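Type II secretion chaperone CpaB (Acinetobacter nosocomialis M2, PDB 6O38) probably acts as a chaperone for the type II-secreted metalloprotease CpaA, with which it forms a complex. Local coordinates at residues Val86-Leu91 and Thr139-Phe144. Numbering follows the deposited sequence.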
loop_
_atom_site.group_PDB
_atom_site.type_symbol
_atom_site.label_atom_id
_atom_site.label_comp_id
_atom_site.label_asym_id
_atom_site.label_seq_id
_atom_site.Cartn_x
_atom_site.Cartn_y
_atom_site.Cartn_z
ATOM N N VAL G 86 14.048 10.826 -2.536
ATOM C CA VAL G 86 12.881 11.335 -3.244
ATOM C C VAL G 86 11.751 11.514 -2.238
ATOM O O VAL G 86 11.578 10.687 -1.335
ATOM C CB VAL G 86 12.473 10.390 -4.397
ATOM C CG1 VAL G 86 10.968 10.181 -4.442
ATOM C CG2 VAL G 86 12.979 10.930 -5.725
ATOM N N LYS G 87 10.989 12.597 -2.387
ATOM C CA LYS G 87 9.957 12.975 -1.430
ATOM C C LYS G 87 8.612 13.116 -2.130
ATOM O O LYS G 87 8.534 13.634 -3.249
ATOM C CB LYS G 87 10.324 14.291 -0.734
ATOM C CG LYS G 87 9.442 14.656 0.447
ATOM C CD LYS G 87 10.027 15.843 1.193
ATOM C CE LYS G 87 9.619 15.841 2.655
ATOM N NZ LYS G 87 10.409 16.828 3.442
ATOM N N PHE G 88 7.555 12.659 -1.461
ATOM C CA PHE G 88 6.189 12.774 -1.950
ATOM C C PHE G 88 5.366 13.598 -0.969
ATOM O O PHE G 88 5.454 13.397 0.246
ATOM C CB PHE G 88 5.538 11.397 -2.134
ATOM C CG PHE G 88 6.260 10.504 -3.100
ATOM C CD1 PHE G 88 5.983 10.560 -4.457
ATOM C CD2 PHE G 88 7.208 9.598 -2.652
ATOM C CE1 PHE G 88 6.643 9.734 -5.349
ATOM C CE2 PHE G 88 7.869 8.770 -3.538
ATOM C CZ PHE G 88 7.588 8.839 -4.888
ATOM N N GLN G 89 4.563 14.520 -1.498
ATOM C CA GLN G 89 3.688 15.357 -0.683
ATOM C C GLN G 89 2.272 15.283 -1.240
ATOM O O GLN G 89 2.000 15.791 -2.333
ATOM C CB GLN G 89 4.182 16.803 -0.635
ATOM C CG GLN G 89 5.324 17.025 0.344
ATOM C CD GLN G 89 5.596 18.492 0.604
ATOM O OE1 GLN G 89 5.139 19.361 -0.138
ATOM N NE2 GLN G 89 6.338 18.776 1.667
HETATM N N MSE G 90 1.382 14.645 -0.488
HETATM C CA MSE G 90 -0.025 14.516 -0.846
HETATM C C MSE G 90 -0.884 14.815 0.379
HETATM O O MSE G 90 -1.753 14.025 0.747
HETATM C CB MSE G 90 -0.316 13.122 -1.400
HETATM C CG MSE G 90 0.222 12.909 -2.805
HETATM SE SE MSE G 90 0.322 11.040 -3.330
HETATM C CE MSE G 90 1.916 10.553 -2.326
ATOM N N LEU G 91 -0.599 15.964 1.004
ATOM C CA LEU G 91 -1.105 16.279 2.340
ATOM C C LEU G 91 -2.603 16.027 2.480
ATOM O O LEU G 91 -3.061 15.562 3.531
ATOM C CB LEU G 91 -0.781 17.733 2.691
ATOM C CG LEU G 91 0.655 18.079 3.104
ATOM C CD1 LEU G 91 1.620 18.042 1.924
ATOM C CD2 LEU G 91 0.696 19.438 3.790
ATOM N N THR G 139 4.076 10.114 -17.792
ATOM C CA THR G 139 4.634 9.454 -16.620
ATOM C C THR G 139 3.509 8.866 -15.783
ATOM O O THR G 139 2.486 9.519 -15.558
ATOM C CB THR G 139 5.462 10.432 -15.772
ATOM O OG1 THR G 139 6.517 10.984 -16.568
ATOM C CG2 THR G 139 6.065 9.726 -14.567
ATOM N N ILE G 140 3.703 7.631 -15.326
ATOM C CA ILE G 140 2.767 6.949 -14.440
ATOM C C ILE G 140 3.482 6.636 -13.135
ATOM O O ILE G 140 4.609 6.125 -13.147
ATOM C CB ILE G 140 2.209 5.667 -15.084
ATOM C CG1 ILE G 140 1.148 6.014 -16.130
ATOM C CG2 ILE G 140 1.631 4.737 -14.026
ATOM C CD1 ILE G 140 0.493 4.807 -16.762
HETATM N N MSE G 141 2.834 6.945 -12.015
HETATM C CA MSE G 141 3.403 6.661 -10.702
HETATM C C MSE G 141 2.510 5.745 -9.880
HETATM O O MSE G 141 1.294 5.924 -9.831
HETATM C CB MSE G 141 3.645 7.954 -9.926
HETATM C CG MSE G 141 4.585 8.919 -10.605
HETATM SE SE MSE G 141 5.005 10.428 -9.456
HETATM C CE MSE G 141 5.888 11.536 -10.784
ATOM N N GLN G 142 3.127 4.762 -9.229
ATOM C CA GLN G 142 2.440 3.867 -8.305
ATOM C C GLN G 142 3.045 4.075 -6.924
ATOM O O GLN G 142 4.211 3.737 -6.698
ATOM C CB GLN G 142 2.575 2.409 -8.744
ATOM C CG GLN G 142 2.021 2.112 -10.124
ATOM C CD GLN G 142 2.182 0.655 -10.506
ATOM O OE1 GLN G 142 2.533 -0.182 -9.674
ATOM N NE2 GLN G 142 1.929 0.343 -11.772
ATOM N N ILE G 143 2.264 4.639 -6.011
ATOM C CA ILE G 143 2.712 4.919 -4.653
ATOM C C ILE G 143 1.945 3.988 -3.724
ATOM O O ILE G 143 0.729 4.135 -3.549
ATOM C CB ILE G 143 2.506 6.392 -4.278
ATOM C CG1 ILE G 143 3.168 7.293 -5.323
ATOM C CG2 ILE G 143 3.066 6.675 -2.892
ATOM C CD1 ILE G 143 2.653 8.711 -5.332
ATOM N N PHE G 144 2.651 3.031 -3.128
ATOM C CA PHE G 144 2.047 2.010 -2.279
ATOM C C PHE G 144 2.522 2.213 -0.845
ATOM O O PHE G 144 3.684 1.939 -0.525
ATOM C CB PHE G 144 2.397 0.611 -2.783
ATOM C CG PHE G 144 1.929 0.338 -4.183
ATOM C CD1 PHE G 144 0.620 0.594 -4.553
ATOM C CD2 PHE G 144 2.802 -0.171 -5.132
ATOM C CE1 PHE G 144 0.188 0.344 -5.843
ATOM C CE2 PHE G 144 2.374 -0.421 -6.423
ATOM C CZ PHE G 144 1.066 -0.164 -6.778
#
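M141 and I143 meet F88 and M90 inside an antiparallel beta sheet that curls over, so that strands far apart in its order pack face against face. Strands 86-90 and 139-144 cross almost at right angles, at 82°, with their axes 10.9 Å apart. No hydrogen bond joins them, and all the contact is apolar. On strand 139-144, M141 comes first. Its selenium (the residue is selenomethionine) lies at the edge of the F88 ring, near the ring plane, with SE 4.5 Å from CE1 of F88. M141 also packs on A152 and I154 of the neighbouring strand 148-155. The next side chain, Q142, packs on F493 of the CpaA chain and on T129 of strand 127-133. I143 follows and has the largest share of the contact. The I143 and F88 side chains run past one another, pointing opposite ways, and CD1 of I143 approaches CD1 of F88 obliquely at 3.9 Å. F88 also meets F128 edge-to-face. The ends of the I143 and M90 side chains meet tip to tip; M90 is another selenomethionine. The M90 chain bends at its last torsion (chi3 -77°), which sets the terminal methyl CE 3.6 Å from CD1 of I143.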